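Local coordinates for Apc35852 (PDB 1U9C), which is of unknown function but belongs to the DJ-1/PfpI family, whose relatives include chaperones and cysteine proteases, at residues P67-A70 with E71-A75; L111-V114 with L115-A119; E158-R161 with E162-L165; P170-L173 with E174-L177; T212-K215 with V216-A219. All coordinates share one frame; numbering follows the deposited sequence.

All five interactions are local, joining residues three to five apart at helix turns or ends. Interactions 2 and 5 lie in mid-helix on opposite faces of the main sheet: Ile125 of strand 124-127 meets helix 109-120, whereas Ile124 and Ala126 meet helix 209-221. Their inward residues are mainly aliphatic or aromatic. Interaction 5 is the most buried, and it shares helix 28-40 with interaction 1. Interactions 1 and 4 are helix starts. The first is peripheral and completed by water, the second by a threonine hydroxyl. Interaction 3, a glycine-terminated helix end, is rich in carboxylates with partners elsewhere. Only interactions 3 and 4 touch, through Glu160 CG and Leu172 CD2, 4.0 Å apart.

Interaction 1. Residues P67-A70 with E71-A75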
loop_
_atom_site.group_PDB
_atom_site.type_symbol
_atom_site.label_atom_id
_atom_site.label_comp_id
_atom_site.label_asym_id
_atom_site.label_seq_id
_atom_site.Cartn_x
_atom_site.Cartn_y
_atom_site.Cartn_z
ATOM N N PRO A 67 9.656 -14.279 13.632
ATOM C CA PRO A 67 10.469 -13.651 14.669
ATOM C C PRO A 67 11.194 -12.397 14.256
ATOM O O PRO A 67 11.329 -11.483 15.045
ATOM C CB PRO A 67 11.447 -14.733 15.011
ATOM C CG PRO A 67 10.700 -16.021 14.684
ATOM C CD PRO A 67 9.884 -15.730 13.516
ATOM N N SER A 68 11.490 -12.254 12.984
ATOM C CA SER A 68 12.153 -11.073 12.484
ATOM C C SER A 68 11.282 -9.839 12.555
ATOM O O SER A 68 11.793 -8.723 12.396
ATOM C CB SER A 68 12.658 -11.318 11.053
ATOM O OG SER A 68 11.552 -11.449 10.192
ATOM N N TRP A 69 9.965 -9.961 12.665
ATOM C CA TRP A 69 9.021 -8.837 12.651
ATOM C C TRP A 69 8.823 -8.059 13.956
ATOM O O TRP A 69 8.002 -7.142 14.033
ATOM C CB TRP A 69 7.628 -9.328 12.201
ATOM C CG TRP A 69 7.621 -9.991 10.880
ATOM C CD1 TRP A 69 8.617 -10.077 9.976
ATOM C CD2 TRP A 69 6.473 -10.588 10.289
ATOM N NE1 TRP A 69 8.184 -10.748 8.848
ATOM C CE2 TRP A 69 6.873 -11.075 9.039
ATOM C CE3 TRP A 69 5.160 -10.806 10.717
ATOM C CZ2 TRP A 69 5.974 -11.785 8.200
ATOM C CZ3 TRP A 69 4.284 -11.467 9.833
ATOM C CH2 TRP A 69 4.724 -11.925 8.638
ATOM N N ALA A 70 9.611 -8.390 14.970
ATOM C CA ALA A 70 9.421 -7.798 16.288
ATOM C C ALA A 70 9.421 -6.250 16.229
ATOM O O ALA A 70 8.550 -5.600 16.789
ATOM C CB ALA A 70 10.496 -8.237 17.231
ATOM N N GLU A 71 10.411 -5.665 15.572
ATOM C CA GLU A 71 10.477 -4.219 15.527
ATOM C C GLU A 71 9.352 -3.606 14.684
ATOM O O GLU A 71 8.803 -2.543 14.976
ATOM C CB GLU A 71 11.834 -3.777 14.985
ATOM C CG GLU A 71 12.947 -4.011 15.978
ATOM C CD GLU A 71 14.271 -4.051 15.266
ATOM O OE1 GLU A 71 14.674 -5.125 14.687
ATOM O OE2 GLU A 71 14.883 -2.982 15.279
ATOM N N ALA A 72 8.972 -4.253 13.592
ATOM C CA ALA A 72 7.822 -3.800 12.797
ATOM C C ALA A 72 6.552 -3.791 13.592
ATOM O O ALA A 72 5.792 -2.816 13.545
ATOM C CB ALA A 72 7.696 -4.697 11.610
ATOM N N GLU A 73 6.312 -4.848 14.335
ATOM C CA GLU A 73 5.124 -4.940 15.117
ATOM C C GLU A 73 5.037 -3.857 16.123
ATOM O O GLU A 73 3.958 -3.272 16.391
ATOM C CB GLU A 73 5.012 -6.300 15.798
ATOM C CG GLU A 73 4.766 -7.438 14.817
ATOM C CD GLU A 73 5.247 -8.803 15.279
ATOM O OE1 GLU A 73 5.833 -8.931 16.367
ATOM O OE2 GLU A 73 5.096 -9.709 14.444
ATOM N N ALA A 74 6.163 -3.568 16.772
ATOM C CA ALA A 74 6.208 -2.494 17.727
ATOM C C ALA A 74 6.003 -1.143 17.139
ATOM O O ALA A 74 5.306 -0.298 17.751
ATOM C CB ALA A 74 7.557 -2.591 18.520
ATOM N N ALA A 75 6.555 -0.872 15.961
ATOM C CA ALA A 75 6.334 0.384 15.292
ATOM C C ALA A 75 4.863 0.684 15.059
ATOM O O ALA A 75 4.443 1.836 15.112
ATOM C CB ALA A 75 7.111 0.414 13.999
HETATM O O HOH W 1 12.768 -7.128 14.625
HETATM O O HOH W 2 10.849 -5.894 12.058
#
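The start of helix 70-75 is built around Trp69, its N-cap residue, which meets Glu73 one turn on through both backbone and side chain. Glu73 N donates to Trp69 O at 2.9 Å in a nearly straight bond (167°), and the next bond along the helix is Ala74 N to Ala70 O, 3.1 Å. Glu73 then reaches back over the first turn. Its CG stands beside its own backbone N (chi1 -69°) and the chain beyond is extended, which brings OE2 to 3.4 Å from Trp69 CB. The same oxygen lies in the plane of the indole, at its edge, 3.9 Å from CE3, while the carboxylate as a whole stands nearly upright to the ring. A tryptophan cannot cap the first amide hydrogens with its side chain, so water does the work. One water accepts from Glu71 N at 2.9 Å and donates to Ser68 O and Glu71 OE1; a second bridges Ala72 N and Ser68 O. The alanines Ala70 and Ala74 suit the exposed surface of this short helix. On the inner side the indole packs against Glu29 and Ala32 of helix 28-40, and the small Ala72 fits against Tyr35 of that same helix.

Interaction 2. Residues L111-V114 with L115-A119; sequences LQYV and LQQFA
Over one face of the Tyr113 ring lies Gln117 CG, 3.9 Å from CE2; the glutamine chain bends at chi2 (-67°), and its amide plane ends up within 18° of the ring plane. Lys84 makes a cation-pi contact with the same tyrosine. The Phe118 ring instead presents its edge to the backbone: Val114 O lies in the ring plane, 3.2 Å from CD1. That oxygen also accepts the amide hydrogen of Phe118 at 3.0 Å, along a nearly straight line (174°). Beside it, Val114 CG1 is 3.7 Å from Phe118 CE1, the two side chains running in the same direction.

Helix 109-120 is the helical connection of a beta-alpha-beta crossover, linking the adjacent parallel strands 92-95 and 124-127 of the central sheet. Its inner side is therefore apolar. Phe118 packs on Ile93 and Ile125, and Val114 on Ile93. An alanine at Phe118 would probably leave a gap over these isoleucines and strip Val114 CG1 of its aromatic neighbour. Further round, Leu111 CG touches Leu115 CD1 at 3.9 Å, the two leucines crossing at a slant, while Leu115 N closes the turn onto Leu111 O at 2.9 Å.

Glutamines suit the outer side, where their long amides can reach neighbouring loops: Gln112 NE2 bonds to Pro106 O and Gln116 NE2 to Thr139 O.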
loop_
_atom_site.group_PDB
_atom_site.type_symbol
_atom_site.label_atom_id
_atom_site.label_comp_id
_atom_site.label_asym_id
_atom_site.label_seq_id
_atom_site.Cartn_x
_atom_site.Cartn_y
_atom_site.Cartn_z
ATOM N N LEU A 111 -4.283 11.651 2.046
ATOM C CA LEU A 111 -3.538 10.673 1.257
ATOM C C LEU A 111 -3.579 11.026 -0.234
ATOM O O LEU A 111 -2.588 10.848 -0.923
ATOM C CB LEU A 111 -4.055 9.242 1.552
ATOM C CG LEU A 111 -3.362 8.114 0.787
ATOM C CD1 LEU A 111 -1.913 8.039 1.148
ATOM C CD2 LEU A 111 -4.057 6.773 1.120
ATOM N N GLN A 112 -4.725 11.502 -0.730
ATOM C CA GLN A 112 -4.805 11.903 -2.145
ATOM C C GLN A 112 -3.814 13.020 -2.435
ATOM O O GLN A 112 -3.123 12.998 -3.444
ATOM C CB GLN A 112 -6.209 12.358 -2.504
ATOM C CG GLN A 112 -7.259 11.239 -2.644
ATOM C CD GLN A 112 -8.649 11.813 -2.761
ATOM O OE1 GLN A 112 -8.827 13.020 -2.958
ATOM N NE2 GLN A 112 -9.632 10.956 -2.572
ATOM N N TYR A 113 -3.738 13.971 -1.528
ATOM C CA TYR A 113 -2.822 15.084 -1.681
ATOM C C TYR A 113 -1.361 14.641 -1.654
ATOM O O TYR A 113 -0.554 15.021 -2.476
ATOM C CB TYR A 113 -3.058 16.079 -0.552
ATOM C CG TYR A 113 -2.141 17.259 -0.677
ATOM C CD1 TYR A 113 -2.511 18.360 -1.436
ATOM C CD2 TYR A 113 -0.933 17.293 -0.032
ATOM C CE1 TYR A 113 -1.667 19.455 -1.560
ATOM C CE2 TYR A 113 -0.072 18.366 -0.175
ATOM C CZ TYR A 113 -0.456 19.448 -0.925
ATOM O OH TYR A 113 0.407 20.529 -1.038
ATOM N N VAL A 114 -1.000 13.777 -0.713
ATOM C CA VAL A 114 0.315 13.191 -0.648
ATOM C C VAL A 114 0.650 12.428 -1.904
ATOM O O VAL A 114 1.736 12.675 -2.473
ATOM C CB VAL A 114 0.430 12.327 0.630
ATOM C CG1 VAL A 114 1.712 11.573 0.598
ATOM C CG2 VAL A 114 0.390 13.204 1.871
ATOM N N LEU A 115 -0.198 11.545 -2.407
ATOM C CA LEU A 115 0.112 10.742 -3.580
ATOM C C LEU A 115 0.251 11.682 -4.785
ATOM O O LEU A 115 1.121 11.452 -5.620
ATOM C CB LEU A 115 -0.970 9.711 -3.833
ATOM C CG LEU A 115 -0.942 8.539 -2.862
ATOM C CD1 LEU A 115 -2.210 7.782 -2.915
ATOM C CD2 LEU A 115 0.248 7.621 -3.133
ATOM N N GLN A 116 -0.579 12.705 -4.871
ATOM C CA GLN A 116 -0.431 13.672 -5.976
ATOM C C GLN A 116 0.941 14.294 -5.994
ATOM O O GLN A 116 1.589 14.412 -7.077
ATOM C CB GLN A 116 -1.486 14.756 -5.841
ATOM C CG GLN A 116 -1.367 15.921 -6.874
ATOM C CD GLN A 116 -2.556 16.813 -6.893
ATOM O OE1 GLN A 116 -2.479 18.003 -6.556
ATOM N NE2 GLN A 116 -3.666 16.278 -7.341
ATOM N N GLN A 117 1.432 14.716 -4.838
ATOM C CA GLN A 117 2.746 15.332 -4.812
ATOM C C GLN A 117 3.855 14.360 -5.150
ATOM O O GLN A 117 4.824 14.697 -5.879
ATOM C CB GLN A 117 2.999 15.980 -3.466
ATOM C CG GLN A 117 2.097 17.104 -3.218
ATOM C CD GLN A 117 2.350 18.285 -4.162
ATOM O OE1 GLN A 117 3.479 18.734 -4.248
ATOM N NE2 GLN A 117 1.349 18.708 -4.871
ATOM N N PHE A 118 3.800 13.144 -4.599
ATOM C CA PHE A 118 4.773 12.133 -4.994
ATOM C C PHE A 118 4.798 11.928 -6.498
ATOM O O PHE A 118 5.873 11.829 -7.102
ATOM C CB PHE A 118 4.541 10.783 -4.276
ATOM C CG PHE A 118 5.193 10.700 -2.896
ATOM C CD1 PHE A 118 4.623 11.361 -1.832
ATOM C CD2 PHE A 118 6.267 9.932 -2.669
ATOM C CE1 PHE A 118 5.169 11.230 -0.546
ATOM C CE2 PHE A 118 6.841 9.832 -1.383
ATOM C CZ PHE A 118 6.248 10.472 -0.345
ATOM N N ALA A 119 3.626 11.845 -7.113
ATOM C CA ALA A 119 3.494 11.628 -8.564
ATOM C C ALA A 119 4.067 12.842 -9.328
ATOM O O ALA A 119 4.952 12.714 -10.212
ATOM C CB ALA A 119 2.056 11.348 -8.932
#

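Interaction 3. Residues E158-R161 with E162-L165; sequences EEER and EVGL
Glu160 and Val163 cross at a slant where helix 157-163 ends in a Schellman motif. In that motif Leu165 N turns back to Glu160 O at 3.4 Å and Gly164 N to Arg161 O at 3.2 Å, both weak bonds. Gly164 has a positive phi (93°), a geometry in which a CB would press on the preceding carbonyl oxygen, and glycine suits the place for that reason. Ahead of this unwinding turn the helix is regular, with Val163 N bonded to Glu159 O at 3.1 Å.

The side chain of Glu160 folds toward the helix end: CG is anti to the backbone N (chi1 -161°) and the chain bends at chi2, bringing OE2 to 3.5 Å from Val163 CG2 and, more loosely, near Leu165 CB. Val163 CG2 is also 3.3 Å from Glu160 O, so this one methyl meets both the carbonyl and the carboxylate of Glu160. The buried carboxylate is satisfied elsewhere, OE2 by His99 NE2 and OE1 by His130 NE2. His130 directly follows Cys129, which is oxidised to a sulfinic acid in this structure, so Glu160 links the helix end to the surroundings of that cysteine.

On another side of the helix Glu158 and Glu162 stand one turn apart with OE2 atoms 5.9 Å from each other. Their like charges are probably eased by separate salt bridges, to Arg186 and Lys189. Arg161, on the exposed surface, bends at chi3 and doubles back until one face of its guanidinium lies over Glu158 CA, which sits 3.4 Å above the plane toward its rim.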
loop_
_atom_site.group_PDB
_atom_site.type_symbol
_atom_site.label_atom_id
_atom_site.label_comp_id
_atom_site.label_asym_id
_atom_site.label_seq_id
_atom_site.Cartn_x
_atom_site.Cartn_y
_atom_site.Cartn_z
ATOM N N GLU A 158 -11.120 -11.860 -8.777
ATOM C CA GLU A 158 -11.191 -13.304 -8.499
ATOM C C GLU A 158 -10.797 -13.670 -7.077
ATOM O O GLU A 158 -11.461 -14.448 -6.416
ATOM C CB GLU A 158 -10.282 -14.089 -9.470
ATOM C CG GLU A 158 -10.391 -15.611 -9.309
ATOM C CD GLU A 158 -9.309 -16.400 -10.055
ATOM O OE1 GLU A 158 -8.310 -15.812 -10.521
ATOM O OE2 GLU A 158 -9.467 -17.632 -10.184
ATOM N N GLU A 159 -9.706 -13.087 -6.590
ATOM C CA GLU A 159 -9.286 -13.299 -5.213
ATOM C C GLU A 159 -10.342 -12.746 -4.251
ATOM O O GLU A 159 -10.666 -13.402 -3.279
ATOM C CB GLU A 159 -7.927 -12.658 -4.939
ATOM C CG GLU A 159 -6.755 -13.479 -5.473
ATOM C CD GLU A 159 -5.459 -12.696 -5.672
ATOM O OE1 GLU A 159 -5.509 -11.547 -6.176
ATOM O OE2 GLU A 159 -4.373 -13.258 -5.399
ATOM N N GLU A 160 -10.955 -11.626 -4.604
ATOM C CA GLU A 160 -11.992 -11.014 -3.760
ATOM C C GLU A 160 -13.261 -11.857 -3.697
ATOM O O GLU A 160 -13.918 -11.957 -2.655
ATOM C CB GLU A 160 -12.337 -9.604 -4.277
ATOM C CG GLU A 160 -13.044 -8.702 -3.272
ATOM C CD GLU A 160 -12.120 -8.250 -2.161
ATOM O OE1 GLU A 160 -11.466 -7.206 -2.333
ATOM O OE2 GLU A 160 -11.998 -8.959 -1.158
ATOM N N ARG A 161 -13.659 -12.417 -4.834
ATOM C CA ARG A 161 -14.814 -13.313 -4.864
ATOM C C ARG A 161 -14.527 -14.588 -4.078
ATOM O O ARG A 161 -15.403 -15.101 -3.416
ATOM C CB ARG A 161 -15.192 -13.686 -6.298
ATOM C CG ARG A 161 -15.813 -12.548 -7.113
ATOM C CD ARG A 161 -16.392 -13.009 -8.429
ATOM N NE ARG A 161 -15.428 -13.829 -9.151
ATOM C CZ ARG A 161 -14.577 -13.398 -10.083
ATOM N NH1 ARG A 161 -14.557 -12.123 -10.476
ATOM N NH2 ARG A 161 -13.740 -14.270 -10.639
ATOM N N GLU A 162 -13.302 -15.102 -4.165
ATOM C CA GLU A 162 -12.950 -16.313 -3.438
ATOM C C GLU A 162 -13.059 -16.122 -1.945
ATOM O O GLU A 162 -13.622 -16.961 -1.248
ATOM C CB GLU A 162 -11.560 -16.835 -3.813
ATOM C CG GLU A 162 -11.072 -17.909 -2.835
ATOM C CD GLU A 162 -10.108 -18.913 -3.431
ATOM O OE1 GLU A 162 -9.114 -19.236 -2.742
ATOM O OE2 GLU A 162 -10.334 -19.378 -4.567
ATOM N N VAL A 163 -12.564 -14.994 -1.446
ATOM C CA VAL A 163 -12.600 -14.747 -0.001
ATOM C C VAL A 163 -14.038 -14.475 0.451
ATOM O O VAL A 163 -14.353 -14.641 1.626
ATOM C CB VAL A 163 -11.591 -13.635 0.481
ATOM C CG1 VAL A 163 -10.181 -13.945 0.025
ATOM C CG2 VAL A 163 -12.002 -12.257 0.019
ATOM N N GLY A 164 -14.907 -14.052 -0.471
ATOM C CA GLY A 164 -16.315 -13.812 -0.179
ATOM C C GLY A 164 -16.708 -12.383 0.220
ATOM O O GLY A 164 -17.892 -12.145 0.527
ATOM N N LEU A 165 -15.775 -11.431 0.128
ATOM C CA LEU A 165 -16.019 -10.074 0.646
ATOM C C LEU A 165 -16.283 -9.064 -0.450
ATOM O O LEU A 165 -16.545 -7.888 -0.134
ATOM C CB LEU A 165 -14.817 -9.604 1.446
ATOM C CG LEU A 165 -14.702 -10.298 2.804
ATOM C CD1 LEU A 165 -13.413 -9.905 3.510
ATOM C CD2 LEU A 165 -15.911 -10.027 3.695
#

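Interaction 4. Residues P170-L173 with E174-L177; sequences PFLL and ESTL
Leu172 O accepts two hydrogen bonds from Thr176, one from the side chain and one from the backbone. The hydroxyl OG1 donates at 2.7 Å, tilted 32° from the carbonyl plane, and Thr176 N adds a second bond at 2.9 Å. The first torsion of Thr176 (chi1 -60°) sets OG1 beside its own backbone N, so both donors face the same oxygen. The next backbone bond, Leu177 N to Leu173 O, is 2.8 Å and nearly straight. A valine in place of Thr176 would probably leave Leu172 O with the amide hydrogen as its one remaining donor of the pair, setting the N-cap less firmly against the first turn.

These bonds start helix 173-179, for which Leu172 is the N-cap residue. Leucine offers no polar side-chain atom for capping. The helix start is also tied to helix 157-163 by its second and third residues: Glu174 OE1 accepts from Asp157 N, and Ser175 OG is hydrogen-bonded to Asp157 OD2.

Van der Waals contacts fall into two groups. Phe171 and Thr176 cross at about a right angle, the ring approached obliquely by OG1, 3.4 Å from CD1; Phe171 CG sits between its backbone N and carbonyl carbon (chi1 58°), which turns the ring in toward the threonine. The other group is aliphatic. Leu173 CD1 meets Leu177 CD1 at 4.0 Å, and both leucines lean on Ser154, burying the inner side of the helix. Apart from these, Leu172 CB lies 4.0 Å from Ser175 CB.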
loop_
_atom_site.group_PDB
_atom_site.type_symbol
_atom_site.label_atom_id
_atom_site.label_comp_id
_atom_site.label_asym_id
_atom_site.label_seq_id
_atom_site.Cartn_x
_atom_site.Cartn_y
_atom_site.Cartn_z
ATOM N N PRO A 170 -17.088 -1.408 -1.084
ATOM C CA PRO A 170 -17.696 -0.225 -1.650
ATOM C C PRO A 170 -17.513 -0.136 -3.157
ATOM O O PRO A 170 -18.304 0.549 -3.830
ATOM C CB PRO A 170 -16.972 0.911 -0.929
ATOM C CG PRO A 170 -15.808 0.383 -0.514
ATOM C CD PRO A 170 -16.043 -1.052 -0.112
ATOM N N PHE A 171 -16.461 -0.798 -3.631
ATOM C CA PHE A 171 -16.167 -0.962 -5.066
ATOM C C PHE A 171 -15.180 -2.107 -5.175
ATOM O O PHE A 171 -14.574 -2.513 -4.185
ATOM C CB PHE A 171 -15.531 0.302 -5.637
ATOM C CG PHE A 171 -14.249 0.704 -4.928
ATOM C CD1 PHE A 171 -13.015 0.311 -5.417
ATOM C CD2 PHE A 171 -14.309 1.494 -3.793
ATOM C CE1 PHE A 171 -11.856 0.686 -4.748
ATOM C CE2 PHE A 171 -13.171 1.858 -3.125
ATOM C CZ PHE A 171 -11.933 1.465 -3.612
ATOM N N LEU A 172 -14.990 -2.651 -6.362
ATOM C CA LEU A 172 -13.977 -3.683 -6.566
ATOM C C LEU A 172 -12.690 -3.013 -7.073
ATOM O O LEU A 172 -12.722 -2.216 -7.998
ATOM C CB LEU A 172 -14.430 -4.792 -7.529
ATOM C CG LEU A 172 -15.510 -5.729 -7.004
ATOM C CD1 LEU A 172 -15.753 -6.864 -7.954
ATOM C CD2 LEU A 172 -15.159 -6.233 -5.605
ATOM N N LEU A 173 -11.581 -3.325 -6.438
ATOM C CA LEU A 173 -10.337 -2.614 -6.685
ATOM C C LEU A 173 -9.752 -2.793 -8.104
ATOM O O LEU A 173 -9.508 -1.816 -8.780
ATOM C CB LEU A 173 -9.334 -3.036 -5.634
ATOM C CG LEU A 173 -7.949 -2.398 -5.730
ATOM C CD1 LEU A 173 -8.079 -0.930 -5.765
ATOM C CD2 LEU A 173 -7.088 -2.783 -4.545
ATOM N N GLU A 174 -9.618 -4.028 -8.549
ATOM C CA GLU A 174 -9.103 -4.276 -9.908
ATOM C C GLU A 174 -10.000 -3.592 -10.954
ATOM O O GLU A 174 -9.555 -2.876 -11.868
ATOM C CB GLU A 174 -9.021 -5.795 -10.191
ATOM C CG GLU A 174 -8.888 -6.168 -11.676
ATOM C CD GLU A 174 -8.899 -7.677 -11.954
ATOM O OE1 GLU A 174 -9.007 -8.537 -11.037
ATOM O OE2 GLU A 174 -8.808 -8.037 -13.165
ATOM N N SER A 175 -11.305 -3.813 -10.804
ATOM C CA SER A 175 -12.279 -3.245 -11.719
ATOM C C SER A 175 -12.172 -1.740 -11.773
ATOM O O SER A 175 -12.237 -1.120 -12.836
ATOM C CB SER A 175 -13.684 -3.610 -11.236
ATOM O OG SER A 175 -13.910 -4.981 -11.504
ATOM N N THR A 176 -12.014 -1.154 -10.591
ATOM C CA THR A 176 -11.985 0.286 -10.492
ATOM C C THR A 176 -10.685 0.868 -11.060
ATOM O O THR A 176 -10.675 1.910 -11.732
ATOM C CB THR A 176 -12.360 0.720 -9.046
ATOM O OG1 THR A 176 -13.683 0.236 -8.763
ATOM C CG2 THR A 176 -12.544 2.221 -8.930
ATOM N N LEU A 177 -9.559 0.201 -10.779
ATOM C CA LEU A 177 -8.302 0.633 -11.366
ATOM C C LEU A 177 -8.338 0.596 -12.889
ATOM O O LEU A 177 -7.871 1.515 -13.558
ATOM C CB LEU A 177 -7.149 -0.248 -10.888
ATOM C CG LEU A 177 -6.737 -0.083 -9.447
ATOM C CD1 LEU A 177 -5.872 -1.254 -9.042
ATOM C CD2 LEU A 177 -6.080 1.261 -9.206
#

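Interaction 5. Residues T212-K215 with V216-A219; sequences TAEK and VVAA
Val217 packs its side chain back over the preceding turn, against Ala213 and Glu214. Its CB lies 3.6 Å from Glu214 O and a little farther from Ala213 O. Of the two methyls, CG2 is the one that reaches back: placed anti to the carbonyl carbon and beside the backbone N, it comes to 3.5 Å from Ala213 O. Glu214 OE1 comes to 4.1 Å from Val217 CB and about as near to CG2, because the glutamate bends at chi2 (-66°) and lies side by side with the valine. The backbone here is regular, with Val217 N donating to Ala213 O at 3.0 Å (163°).

In this DJ-1/PfpI fold, helix 209-221 follows strand 200-203 and packs on the central sheet beside helix 28-40. Branched and small residues suit that setting: Val217 touches Val37 and Ala213 touches Pro34 of helix 28-40, whereas Val216 meets Phe38 of the same helix together with Ile201 and Ala126 of the sheet. Val216 repeats the pattern of its neighbour, its CB 3.4 Å from Ala213 O and its CG2 3.5 Å from Thr212 O. Two polar residues keep partners beyond this helical stretch, Thr212 OG1 bonding to Ser208 O and Lys215 NZ to Ser194 OG. Ala219 N closes the last turn here onto Lys215 O at 3.0 Å.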
loop_
_atom_site.group_PDB
_atom_site.type_symbol
_atom_site.label_atom_id
_atom_site.label_comp_id
_atom_site.label_asym_id
_atom_site.label_seq_id
_atom_site.Cartn_x
_atom_site.Cartn_y
_atom_site.Cartn_z
ATOM N N THR A 212 7.686 -6.676 -4.076
ATOM C CA THR A 212 7.291 -5.277 -4.232
ATOM C C THR A 212 8.328 -4.412 -3.569
ATOM O O THR A 212 8.799 -3.414 -4.159
ATOM C CB THR A 212 5.869 -5.027 -3.632
ATOM O OG1 THR A 212 4.931 -5.898 -4.287
ATOM C CG2 THR A 212 5.368 -3.624 -3.965
ATOM N N ALA A 213 8.679 -4.734 -2.344
ATOM C CA ALA A 213 9.709 -3.983 -1.637
ATOM C C ALA A 213 11.042 -3.987 -2.370
ATOM O O ALA A 213 11.733 -2.985 -2.408
ATOM C CB ALA A 213 9.883 -4.489 -0.220
ATOM N N GLU A 214 11.410 -5.114 -2.974
ATOM C CA GLU A 214 12.684 -5.187 -3.668
ATOM C C GLU A 214 12.695 -4.346 -4.934
ATOM O O GLU A 214 13.744 -3.806 -5.359
ATOM C CB GLU A 214 13.062 -6.652 -3.945
ATOM C CG GLU A 214 13.305 -7.468 -2.683
ATOM C CD GLU A 214 14.514 -7.028 -1.861
ATOM O OE1 GLU A 214 15.323 -6.207 -2.358
ATOM O OE2 GLU A 214 14.688 -7.526 -0.714
ATOM N N LYS A 215 11.553 -4.188 -5.577
ATOM C CA LYS A 215 11.455 -3.242 -6.677
ATOM C C LYS A 215 11.677 -1.795 -6.243
ATOM O O LYS A 215 12.281 -1.013 -6.963
ATOM C CB LYS A 215 10.124 -3.371 -7.459
ATOM C CG LYS A 215 10.043 -4.607 -8.392
ATOM C CD LYS A 215 8.638 -4.837 -8.988
ATOM C CE LYS A 215 8.631 -5.934 -10.051
ATOM N NZ LYS A 215 8.865 -7.311 -9.482
ATOM N N VAL A 216 11.146 -1.449 -5.058
ATOM C CA VAL A 216 11.376 -0.112 -4.482
ATOM C C VAL A 216 12.843 0.085 -4.254
ATOM O O VAL A 216 13.396 1.109 -4.610
ATOM C CB VAL A 216 10.522 0.102 -3.232
ATOM C CG1 VAL A 216 10.866 1.392 -2.551
ATOM C CG2 VAL A 216 9.037 0.041 -3.615
ATOM N N VAL A 217 13.494 -0.891 -3.649
ATOM C CA VAL A 217 14.927 -0.799 -3.386
ATOM C C VAL A 217 15.710 -0.580 -4.685
ATOM O O VAL A 217 16.559 0.275 -4.760
ATOM C CB VAL A 217 15.468 -2.098 -2.647
ATOM C CG1 VAL A 217 16.983 -2.138 -2.614
ATOM C CG2 VAL A 217 14.892 -2.191 -1.249
ATOM N N ALA A 218 15.358 -1.341 -5.729
ATOM C CA ALA A 218 16.057 -1.192 -7.007
ATOM C C ALA A 218 15.880 0.204 -7.581
ATOM O O ALA A 218 16.848 0.833 -8.006
ATOM C CB ALA A 218 15.534 -2.193 -8.048
ATOM N N ALA A 219 14.629 0.707 -7.562
ATOM C CA ALA A 219 14.391 2.068 -8.035
ATOM C C ALA A 219 15.151 3.124 -7.217
ATOM O O ALA A 219 15.679 4.092 -7.784
ATOM C CB ALA A 219 12.920 2.366 -8.032
#